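Side-chain contacts in N2152 (Neocallimastix frontalis, PDB 5U22), which probably hydrolyses rare arabinosyl substrates with polyspecific activity, as a family 39 glycoside hydrolase of an anaerobic rumen fungus: residues I144-D149 with I244-D249; N191-F196 with D208-H213; H213-I218 with T279-P284. One frame throughout, in Å; residues are numbered along the deposited sequence.

Interaction 1: I144-D149 with I244-D249; sequences IWNEPD and INEYCD. With BTB (2-[bis-(2-hydroxy-ethyl)-amino]-2-hydroxymethyl-propane-1,3-diol), chain B.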
loop_
_atom_site.group_PDB
_atom_site.type_symbol
_atom_site.label_atom_id
_atom_site.label_comp_id
_atom_site.label_asym_id
_atom_site.label_seq_id
_atom_site.Cartn_x
_atom_site.Cartn_y
_atom_site.Cartn_z
ATOM N N ILE A 144 -2.443 7.126 15.971
ATOM C CA ILE A 144 -3.216 7.779 17.025
ATOM C C ILE A 144 -4.699 7.857 16.668
ATOM O O ILE A 144 -5.565 7.672 17.537
ATOM C CB ILE A 144 -2.614 9.168 17.334
ATOM C CG1 ILE A 144 -1.330 9.002 18.149
ATOM C CG2 ILE A 144 -3.626 10.073 18.078
ATOM C CD1 ILE A 144 -0.637 10.316 18.529
ATOM N N TRP A 145 -5.024 8.116 15.403
ATOM C CA TRP A 145 -6.412 8.347 15.021
ATOM C C TRP A 145 -6.633 7.837 13.603
ATOM O O TRP A 145 -5.769 7.178 13.017
ATOM C CB TRP A 145 -6.762 9.832 15.160
ATOM C CG TRP A 145 -8.246 10.092 15.274
ATOM C CD1 TRP A 145 -9.047 10.726 14.359
ATOM C CD2 TRP A 145 -9.095 9.715 16.359
ATOM N NE1 TRP A 145 -10.348 10.770 14.813
ATOM C CE2 TRP A 145 -10.400 10.168 16.047
ATOM C CE3 TRP A 145 -8.884 9.053 17.573
ATOM C CZ2 TRP A 145 -11.486 9.962 16.898
ATOM C CZ3 TRP A 145 -9.967 8.860 18.431
ATOM C CH2 TRP A 145 -11.253 9.316 18.086
ATOM N N ASN A 146 -7.806 8.144 13.045
ATOM C CA ASN A 146 -8.163 7.705 11.696
ATOM C C ASN A 146 -9.113 8.736 11.121
ATOM O O ASN A 146 -10.193 8.955 11.680
ATOM C CB ASN A 146 -8.827 6.322 11.712
ATOM C CG ASN A 146 -9.208 5.825 10.315
ATOM O OD1 ASN A 146 -8.474 6.017 9.348
ATOM N ND2 ASN A 146 -10.362 5.164 10.218
ATOM N N GLU A 147 -8.705 9.365 10.022
ATOM C CA GLU A 147 -9.531 10.324 9.294
ATOM C C GLU A 147 -10.142 11.389 10.214
ATOM O O GLU A 147 -11.371 11.530 10.276
ATOM C CB GLU A 147 -10.608 9.605 8.496
ATOM C CG GLU A 147 -9.983 8.579 7.542
ATOM C CD GLU A 147 -10.898 8.126 6.422
ATOM O OE1 GLU A 147 -12.144 8.188 6.580
ATOM O OE2 GLU A 147 -10.357 7.700 5.370
ATOM N N PRO A 148 -9.313 12.163 10.907
ATOM C CA PRO A 148 -9.864 13.234 11.746
ATOM C C PRO A 148 -10.651 14.248 10.944
ATOM O O PRO A 148 -11.573 14.875 11.490
ATOM C CB PRO A 148 -8.611 13.851 12.376
ATOM C CG PRO A 148 -7.515 13.574 11.352
ATOM C CD PRO A 148 -7.840 12.198 10.853
ATOM N N ASP A 149 -10.320 14.412 9.654
ATOM C CA ASP A 149 -11.051 15.321 8.781
ATOM C C ASP A 149 -12.458 14.825 8.485
ATOM O O ASP A 149 -13.258 15.578 7.919
ATOM C CB ASP A 149 -10.270 15.583 7.469
ATOM C CG ASP A 149 -9.633 14.327 6.860
ATOM O OD1 ASP A 149 -9.665 13.245 7.476
ATOM O OD2 ASP A 149 -9.076 14.449 5.740
ATOM N N ILE A 244 0.713 5.309 3.146
ATOM C CA ILE A 244 -0.614 5.579 2.604
ATOM C C ILE A 244 -1.472 4.393 3.003
ATOM O O ILE A 244 -1.611 3.440 2.234
ATOM C CB ILE A 244 -0.587 5.782 1.075
ATOM C CG1 ILE A 244 0.402 6.891 0.709
ATOM C CG2 ILE A 244 -1.980 6.126 0.535
ATOM C CD1 ILE A 244 0.141 8.216 1.432
ATOM N N ASN A 245 -2.027 4.418 4.218
ATOM C CA ASN A 245 -2.480 3.169 4.807
ATOM C C ASN A 245 -3.944 2.873 4.528
ATOM O O ASN A 245 -4.500 1.953 5.133
ATOM C CB ASN A 245 -2.155 3.105 6.315
ATOM C CG ASN A 245 -2.724 4.257 7.121
ATOM O OD1 ASN A 245 -3.666 4.932 6.700
ATOM N ND2 ASN A 245 -2.167 4.468 8.312
ATOM N N GLU A 246 -4.555 3.604 3.591
ATOM C CA GLU A 246 -5.741 3.157 2.857
ATOM C C GLU A 246 -5.636 3.705 1.445
ATOM O O GLU A 246 -5.456 4.912 1.278
ATOM C CB GLU A 246 -7.048 3.646 3.499
ATOM C CG GLU A 246 -7.301 3.082 4.919
ATOM C CD GLU A 246 -8.659 3.475 5.451
ATOM O OE1 GLU A 246 -9.571 3.627 4.619
ATOM O OE2 GLU A 246 -8.808 3.639 6.685
ATOM N N TYR A 247 -5.750 2.841 0.432
ATOM C CA TYR A 247 -5.762 3.341 -0.941
ATOM C C TYR A 247 -6.702 2.530 -1.819
ATOM O O TYR A 247 -6.796 1.308 -1.685
ATOM C CB TYR A 247 -4.355 3.354 -1.577
ATOM C CG TYR A 247 -3.681 2.017 -1.866
ATOM C CD1 TYR A 247 -2.744 1.483 -0.985
ATOM C CD2 TYR A 247 -3.911 1.338 -3.059
ATOM C CE1 TYR A 247 -2.099 0.284 -1.258
ATOM C CE2 TYR A 247 -3.281 0.140 -3.337
ATOM C CZ TYR A 247 -2.373 -0.379 -2.444
ATOM O OH TYR A 247 -1.738 -1.563 -2.728
ATOM N N CYS A 248 -7.368 3.223 -2.742
ATOM C CA CYS A 248 -8.334 2.601 -3.646
ATOM C C CYS A 248 -8.700 3.609 -4.717
ATOM O O CYS A 248 -8.661 4.816 -4.477
ATOM C CB CYS A 248 -9.595 2.168 -2.889
ATOM S SG CYS A 248 -10.773 1.148 -3.817
ATOM N N ASP A 249 -9.043 3.103 -5.900
ATOM C CA ASP A 249 -9.687 3.935 -6.905
ATOM C C ASP A 249 -10.927 4.599 -6.316
ATOM O O ASP A 249 -11.537 4.084 -5.374
ATOM C CB ASP A 249 -10.085 3.082 -8.116
ATOM C CG ASP A 249 -10.604 3.921 -9.258
ATOM O OD1 ASP A 249 -9.767 4.489 -9.984
ATOM O OD2 ASP A 249 -11.837 4.047 -9.413
HETATM C C1 BTB B . -11.848 4.795 6.721
HETATM O O1 BTB B . -11.245 3.772 7.495
HETATM C C2 BTB B . -13.312 4.288 6.412
HETATM C C3 BTB B . -14.137 5.453 5.758
HETATM O O3 BTB B . -13.314 6.280 4.973
HETATM C C4 BTB B . -13.925 4.019 7.815
HETATM O O4 BTB B . -15.334 3.898 7.738
HETATM N N BTB B . -13.222 3.052 5.472
HETATM C C5 BTB B . -12.833 3.454 4.092
HETATM C C6 BTB B . -12.212 2.264 3.338
HETATM O O6 BTB B . -11.149 1.719 4.098
HETATM C C7 BTB B . -14.561 2.335 5.342
HETATM C C8 BTB B . -14.597 1.091 6.264
HETATM O O8 BTB B . -13.324 0.580 6.426
#
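N146 faces E246 across the mouth of the TIM barrel, the two side chains crossing at about a right angle and their amide and carboxylate planes 43° apart. The two groups do not bond directly; N146 OD1 sits 3.6 Å from E246 OE2. A hydroxyl of the bound BTB joins them: N146 ND2 donates to BTB O1 over 3.2 Å, nearly straight at 173°, while BTB O1 donates in turn to E246 OE2 at 2.6 Å. N146 CG lies anti to the backbone N (chi1 -180°), which carries the amide toward this hydroxyl. Y112 also binds ND2, and R68 ties OD1 of N146 to OE2 of E246. Next comes E147, the N-cap residue of the short helix 148-151. E147 OE1 accepts a hydrogen bond from BTB O3 at 2.8 Å. E147 OE2, held by ND1 of H213, lies 4.2 Å from E246 OE1. That second oxygen of E246 takes a hydrogen bond from BTB O6. Two carboxylates facing a polyol, one of them the Glu of an Asn-Glu-Pro sequence, are consistent with a clan GH-A active site: E147 probably acid/base, E246 nucleophile, and BTB, probably from the crystallisation liquor, perhaps placing hydroxyls where a sugar's would lie.

Interaction 2: N191-F196 with D208-H213; sequences NKMKNF and DIIAWH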
loop_
_atom_site.group_PDB
_atom_site.type_symbol
_atom_site.label_atom_id
_atom_site.label_comp_id
_atom_site.label_asym_id
_atom_site.label_seq_id
_atom_site.Cartn_x
_atom_site.Cartn_y
_atom_site.Cartn_z
ATOM N N ASN A 191 -3.151 22.793 2.550
ATOM C CA ASN A 191 -3.339 23.666 3.710
ATOM C C ASN A 191 -3.541 22.852 4.980
ATOM O O ASN A 191 -2.995 23.185 6.040
ATOM C CB ASN A 191 -4.535 24.587 3.490
ATOM C CG ASN A 191 -4.190 25.833 2.684
ATOM O OD1 ASN A 191 -3.071 25.999 2.220
ATOM N ND2 ASN A 191 -5.170 26.706 2.507
ATOM N N LYS A 192 -4.337 21.781 4.887
ATOM C CA LYS A 192 -4.612 20.920 6.028
ATOM C C LYS A 192 -3.332 20.269 6.539
ATOM O O LYS A 192 -3.067 20.246 7.750
ATOM C CB LYS A 192 -5.640 19.867 5.606
ATOM C CG LYS A 192 -6.015 18.858 6.668
ATOM C CD LYS A 192 -7.257 18.073 6.250
ATOM C CE LYS A 192 -7.063 17.367 4.911
ATOM N NZ LYS A 192 -8.284 16.652 4.442
ATOM N N MET A 193 -2.514 19.750 5.623
ATOM C CA MET A 193 -1.259 19.116 6.022
ATOM C C MET A 193 -0.282 20.138 6.589
ATOM O O MET A 193 0.357 19.896 7.618
ATOM C CB MET A 193 -0.628 18.390 4.834
ATOM C CG MET A 193 0.725 17.754 5.160
ATOM S SD MET A 193 0.630 16.478 6.443
ATOM C CE MET A 193 0.003 15.095 5.492
ATOM N N LYS A 194 -0.142 21.282 5.923
ATOM C CA LYS A 194 0.772 22.308 6.410
ATOM C C LYS A 194 0.400 22.751 7.822
ATOM O O LYS A 194 1.266 22.852 8.699
ATOM C CB LYS A 194 0.766 23.495 5.446
ATOM C CG LYS A 194 1.733 24.631 5.833
ATOM C CD LYS A 194 1.699 25.752 4.781
ATOM C CE LYS A 194 2.612 26.919 5.143
ATOM N NZ LYS A 194 2.839 27.770 3.935
ATOM N N ASN A 195 -0.890 23.029 8.051
ATOM C CA ASN A 195 -1.347 23.407 9.391
ATOM C C ASN A 195 -0.954 22.346 10.413
ATOM O O ASN A 195 -0.473 22.659 11.505
ATOM C CB ASN A 195 -2.857 23.629 9.389
ATOM C CG ASN A 195 -3.249 25.076 9.050
ATOM O OD1 ASN A 195 -2.616 26.030 9.518
ATOM N ND2 ASN A 195 -4.307 25.241 8.260
ATOM N N PHE A 196 -1.116 21.073 10.062
ATOM C CA PHE A 196 -0.749 20.006 10.984
ATOM C C PHE A 196 0.758 19.942 11.200
ATOM O O PHE A 196 1.220 19.731 12.328
ATOM C CB PHE A 196 -1.253 18.657 10.476
ATOM C CG PHE A 196 -0.729 17.508 11.279
ATOM C CD1 PHE A 196 -1.244 17.254 12.537
ATOM C CD2 PHE A 196 0.289 16.701 10.796
ATOM C CE1 PHE A 196 -0.771 16.205 13.300
ATOM C CE2 PHE A 196 0.772 15.650 11.558
ATOM C CZ PHE A 196 0.240 15.405 12.810
ATOM N N ASP A 208 6.442 10.014 13.621
ATOM C CA ASP A 208 7.605 9.366 13.027
ATOM C C ASP A 208 7.330 8.928 11.600
ATOM O O ASP A 208 8.243 8.921 10.764
ATOM C CB ASP A 208 8.011 8.168 13.862
ATOM C CG ASP A 208 8.287 8.545 15.277
ATOM O OD1 ASP A 208 9.059 9.510 15.476
ATOM O OD2 ASP A 208 7.709 7.907 16.176
ATOM N N ILE A 209 6.089 8.543 11.314
ATOM C CA ILE A 209 5.660 8.100 9.994
ATOM C C ILE A 209 4.417 8.910 9.643
ATOM O O ILE A 209 3.427 8.883 10.390
ATOM C CB ILE A 209 5.351 6.590 9.963
ATOM C CG1 ILE A 209 6.503 5.781 10.576
ATOM C CG2 ILE A 209 5.077 6.132 8.532
ATOM C CD1 ILE A 209 6.176 4.298 10.803
ATOM N N ILE A 210 4.474 9.644 8.528
ATOM C CA ILE A 210 3.358 10.479 8.095
ATOM C C ILE A 210 2.345 9.602 7.374
ATOM O O ILE A 210 2.709 8.715 6.597
ATOM C CB ILE A 210 3.858 11.632 7.202
ATOM C CG1 ILE A 210 2.798 12.730 7.058
ATOM C CG2 ILE A 210 4.293 11.124 5.824
ATOM C CD1 ILE A 210 2.638 13.573 8.328
ATOM N N ALA A 211 1.061 9.828 7.640
ATOM C CA ALA A 211 0.019 8.958 7.123
ATOM C C ALA A 211 -1.134 9.777 6.569
ATOM O O ALA A 211 -1.590 10.734 7.204
ATOM C CB ALA A 211 -0.525 8.030 8.228
ATOM N N TRP A 212 -1.614 9.381 5.393
ATOM C CA TRP A 212 -2.915 9.819 4.909
ATOM C C TRP A 212 -3.450 8.757 3.964
ATOM O O TRP A 212 -2.773 7.768 3.665
ATOM C CB TRP A 212 -2.847 11.188 4.223
ATOM C CG TRP A 212 -2.105 11.282 2.918
ATOM C CD1 TRP A 212 -2.624 11.104 1.653
ATOM C CD2 TRP A 212 -0.727 11.645 2.738
ATOM N NE1 TRP A 212 -1.638 11.319 0.712
ATOM C CE2 TRP A 212 -0.470 11.653 1.348
ATOM C CE3 TRP A 212 0.317 11.958 3.622
ATOM C CZ2 TRP A 212 0.795 11.954 0.816
ATOM C CZ3 TRP A 212 1.566 12.273 3.099
ATOM C CH2 TRP A 212 1.795 12.269 1.703
ATOM N N HIS A 213 -4.673 8.976 3.491
ATOM C CA HIS A 213 -5.374 8.018 2.651
ATOM C C HIS A 213 -5.498 8.551 1.233
ATOM O O HIS A 213 -5.574 9.762 1.011
ATOM C CB HIS A 213 -6.749 7.722 3.230
ATOM C CG HIS A 213 -6.689 7.119 4.595
ATOM N ND1 HIS A 213 -7.788 7.022 5.423
ATOM C CD2 HIS A 213 -5.650 6.582 5.281
ATOM C CE1 HIS A 213 -7.425 6.451 6.557
ATOM N NE2 HIS A 213 -6.131 6.181 6.501
#
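M193 and I210 meet between the helix and the second strand of a beta-alpha-beta unit of the TIM barrel, made of strand 180-185, helix 190-202 and strand 209-212. Helix 191-196 and strand 209-212 run roughly antiparallel, at 150°, with their axes 11.9 Å apart, and buried side chains fill the gap.

The aliphatic part comes first. M193 starts out from the helix with CG opposite its N (chi1 177°); the bends at chi2 and chi3 then turn the thioether to meet I210 tip to tip. M193 SD lies 4.0 Å from I210 CD1, and M193 CE is as close to I210 CG1. Y228 and L231 of helix 221-235 also pack on M193.

Two aromatic rings complete the seam. F196, one turn further along the helix, offers its edge rather than a face: I210 CD1 lies near the ring plane, 4.3 Å from F196 CE2. The indole of W212 meets M193 at about a right angle, and its polar end is taken up by the NE1 bond to E214. The thioether methyl comes nearest the six-membered ring of the indole: M193 CE sits obliquely to it, 3.7 Å from W212 CE3 and 4.0 Å from W212 CZ3.

Interaction 3: H213-I218 with T279-P284; sequences HELSGI and TWWFVP
L215 packs its CD2 methyl against both T279 and W281, bridging two loops at the C-terminal end of the TIM barrel. One loop follows strand 209-212 and the other follows strand 275-278, with strand 242-247 lying between these two in the sheet. The leucine carries its side of the apolar contact alone. Its CG sits in the crowded position between backbone N and carbonyl carbon (chi1 44°), and this swings the branch toward the other loop.

Against T279 the two side chains cross obliquely, methyl to methyl. L215 CD2 lies 4.1 Å from T279 CG2, and L215 CB is equally near that same methyl. The hydroxyl OG1 of T279 does a separate job, bonding to E255, whose OE2 also takes the backbone N of W281. One carboxylate oxygen thus binds both the T279 hydroxyl and the W281 backbone.

L215 CD2 reaches W281 obliquely, nearest the six-membered ring, 4.2 Å from W281 CZ2; the two side chains cross at about a right angle. H252 stacks on the indole. The bound BTB approaches the W281 side chain to about 3 Å at the nearest atoms, while W280 O bonds to BTB O8. The tryptophan W281 therefore lines the pocket that holds BTB, and L215 packs at the margin of this wall.

A polar link runs beside the apolar one. A single water joins the loops by donating to the carbonyl oxygen of L215 and accepting from the indole N-H: it sits 2.7 Å from L215 O and 3.0 Å from W281 NE1.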
loop_
_atom_site.group_PDB
_atom_site.type_symbol
_atom_site.label_atom_id
_atom_site.label_comp_id
_atom_site.label_asym_id
_atom_site.label_seq_id
_atom_site.Cartn_x
_atom_site.Cartn_y
_atom_site.Cartn_z
ATOM N N HIS A 213 -4.673 8.976 3.491
ATOM C CA HIS A 213 -5.374 8.018 2.651
ATOM C C HIS A 213 -5.498 8.551 1.233
ATOM O O HIS A 213 -5.574 9.762 1.011
ATOM C CB HIS A 213 -6.749 7.722 3.230
ATOM C CG HIS A 213 -6.689 7.119 4.595
ATOM N ND1 HIS A 213 -7.788 7.022 5.423
ATOM C CD2 HIS A 213 -5.650 6.582 5.281
ATOM C CE1 HIS A 213 -7.425 6.451 6.557
ATOM N NE2 HIS A 213 -6.131 6.181 6.501
ATOM N N GLU A 214 -5.512 7.630 0.268
ATOM C CA GLU A 214 -5.695 7.971 -1.148
ATOM C C GLU A 214 -6.846 7.116 -1.670
ATOM O O GLU A 214 -6.652 6.085 -2.325
ATOM C CB GLU A 214 -4.403 7.773 -1.960
ATOM C CG GLU A 214 -3.261 8.739 -1.586
ATOM C CD GLU A 214 -3.483 10.170 -2.087
ATOM O OE1 GLU A 214 -4.607 10.504 -2.548
ATOM O OE2 GLU A 214 -2.510 10.959 -2.023
ATOM N N LEU A 215 -8.063 7.570 -1.381
ATOM C CA LEU A 215 -9.269 6.834 -1.723
ATOM C C LEU A 215 -10.299 7.738 -2.396
ATOM O O LEU A 215 -11.453 7.334 -2.549
ATOM C CB LEU A 215 -9.851 6.168 -0.463
ATOM C CG LEU A 215 -9.898 7.010 0.820
ATOM C CD1 LEU A 215 -10.965 8.127 0.765
ATOM C CD2 LEU A 215 -10.145 6.090 2.013
ATOM N N SER A 216 -9.893 8.937 -2.825
ATOM C CA SER A 216 -10.792 9.974 -3.317
ATOM C C SER A 216 -10.643 10.244 -4.804
ATOM O O SER A 216 -11.322 11.132 -5.321
ATOM C CB SER A 216 -10.544 11.287 -2.559
ATOM O OG SER A 216 -10.715 11.112 -1.175
ATOM N N GLY A 217 -9.773 9.514 -5.497
ATOM C CA GLY A 217 -9.457 9.797 -6.887
ATOM C C GLY A 217 -7.960 9.745 -7.093
ATOM O O GLY A 217 -7.206 10.413 -6.381
ATOM N N ILE A 218 -7.508 8.952 -8.063
ATOM C CA ILE A 218 -6.078 8.669 -8.160
ATOM C C ILE A 218 -5.290 9.788 -8.844
ATOM O O ILE A 218 -4.071 9.880 -8.649
ATOM C CB ILE A 218 -5.883 7.327 -8.886
ATOM C CG1 ILE A 218 -4.481 6.773 -8.595
ATOM C CG2 ILE A 218 -6.135 7.496 -10.387
ATOM C CD1 ILE A 218 -4.206 5.412 -9.197
ATOM N N THR A 279 -7.650 -0.288 0.916
ATOM C CA THR A 279 -8.834 0.021 1.707
ATOM C C THR A 279 -9.540 -1.241 2.191
ATOM O O THR A 279 -9.248 -2.370 1.773
ATOM C CB THR A 279 -9.838 0.844 0.888
ATOM O OG1 THR A 279 -9.981 0.265 -0.424
ATOM C CG2 THR A 279 -9.389 2.294 0.779
ATOM N N TRP A 280 -10.494 -1.021 3.102
ATOM C CA TRP A 280 -11.481 -2.024 3.523
ATOM C C TRP A 280 -12.847 -1.384 3.324
ATOM O O TRP A 280 -13.481 -0.931 4.284
ATOM C CB TRP A 280 -11.257 -2.445 4.963
ATOM C CG TRP A 280 -12.245 -3.470 5.463
ATOM C CD1 TRP A 280 -12.709 -4.570 4.796
ATOM C CD2 TRP A 280 -12.887 -3.471 6.740
ATOM N NE1 TRP A 280 -13.582 -5.270 5.592
ATOM C CE2 TRP A 280 -13.720 -4.606 6.787
ATOM C CE3 TRP A 280 -12.834 -2.620 7.853
ATOM C CZ2 TRP A 280 -14.494 -4.914 7.904
ATOM C CZ3 TRP A 280 -13.594 -2.929 8.961
ATOM C CH2 TRP A 280 -14.414 -4.066 8.981
ATOM N N TRP A 281 -13.298 -1.321 2.072
ATOM C CA TRP A 281 -14.599 -0.716 1.813
ATOM C C TRP A 281 -15.763 -1.651 2.106
ATOM O O TRP A 281 -16.871 -1.167 2.356
ATOM C CB TRP A 281 -14.712 -0.245 0.359
ATOM C CG TRP A 281 -14.110 1.094 0.106
ATOM C CD1 TRP A 281 -13.082 1.380 -0.743
ATOM C CD2 TRP A 281 -14.494 2.333 0.706
ATOM N NE1 TRP A 281 -12.809 2.726 -0.718
ATOM C CE2 TRP A 281 -13.665 3.333 0.164
ATOM C CE3 TRP A 281 -15.475 2.701 1.634
ATOM C CZ2 TRP A 281 -13.771 4.670 0.531
ATOM C CZ3 TRP A 281 -15.582 4.023 1.992
ATOM C CH2 TRP A 281 -14.734 4.996 1.443
ATOM N N PHE A 282 -15.550 -2.964 2.074
ATOM C CA PHE A 282 -16.642 -3.930 2.168
ATOM C C PHE A 282 -16.613 -4.558 3.555
ATOM O O PHE A 282 -16.061 -5.638 3.773
ATOM C CB PHE A 282 -16.534 -4.912 1.033
ATOM C CG PHE A 282 -16.582 -4.221 -0.279
ATOM C CD1 PHE A 282 -17.774 -3.695 -0.737
ATOM C CD2 PHE A 282 -15.416 -3.962 -0.986
ATOM C CE1 PHE A 282 -17.821 -2.982 -1.926
ATOM C CE2 PHE A 282 -15.461 -3.256 -2.167
ATOM C CZ PHE A 282 -16.677 -2.766 -2.640
ATOM N N VAL A 283 -17.217 -3.841 4.494
ATOM C CA VAL A 283 -17.207 -4.178 5.913
ATOM C C VAL A 283 -17.782 -5.567 6.182
ATOM O O VAL A 283 -17.276 -6.253 7.081
ATOM C CB VAL A 283 -17.931 -3.077 6.705
ATOM C CG1 VAL A 283 -18.075 -3.458 8.167
ATOM C CG2 VAL A 283 -17.147 -1.781 6.609
ATOM N N PRO A 284 -18.792 -6.058 5.447
ATOM C CA PRO A 284 -19.225 -7.451 5.668
ATOM C C PRO A 284 -18.159 -8.503 5.406
ATOM O O PRO A 284 -18.343 -9.646 5.839
ATOM C CB PRO A 284 -20.398 -7.619 4.691
ATOM C CG PRO A 284 -20.960 -6.252 4.569
ATOM C CD PRO A 284 -19.748 -5.351 4.572
HETATM O O HOH W 1 -12.083 4.746 -2.829
#

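How the interactions relate
Interactions 1 and 3 both sit on the C-terminal face of the barrel, where the active site probably lies, their centres about 9 Å apart, whereas interaction 2 belongs to the buried layer between strand and surrounding helix. Chemistry follows place: interaction 1 is buried yet wholly polar and works through BTB, interaction 2 is purely apolar, and interaction 3, only partly buried, mixes methyl packing with a water bridge. H213 closes segment 208-213 of interaction 2, opens interaction 3 and bonds to E147 of interaction 1. D149 forms a salt bridge with K192. E214 N is hydrogen-bonded to E246 O beside the ends of neighbouring strands 209-212 and 242-247.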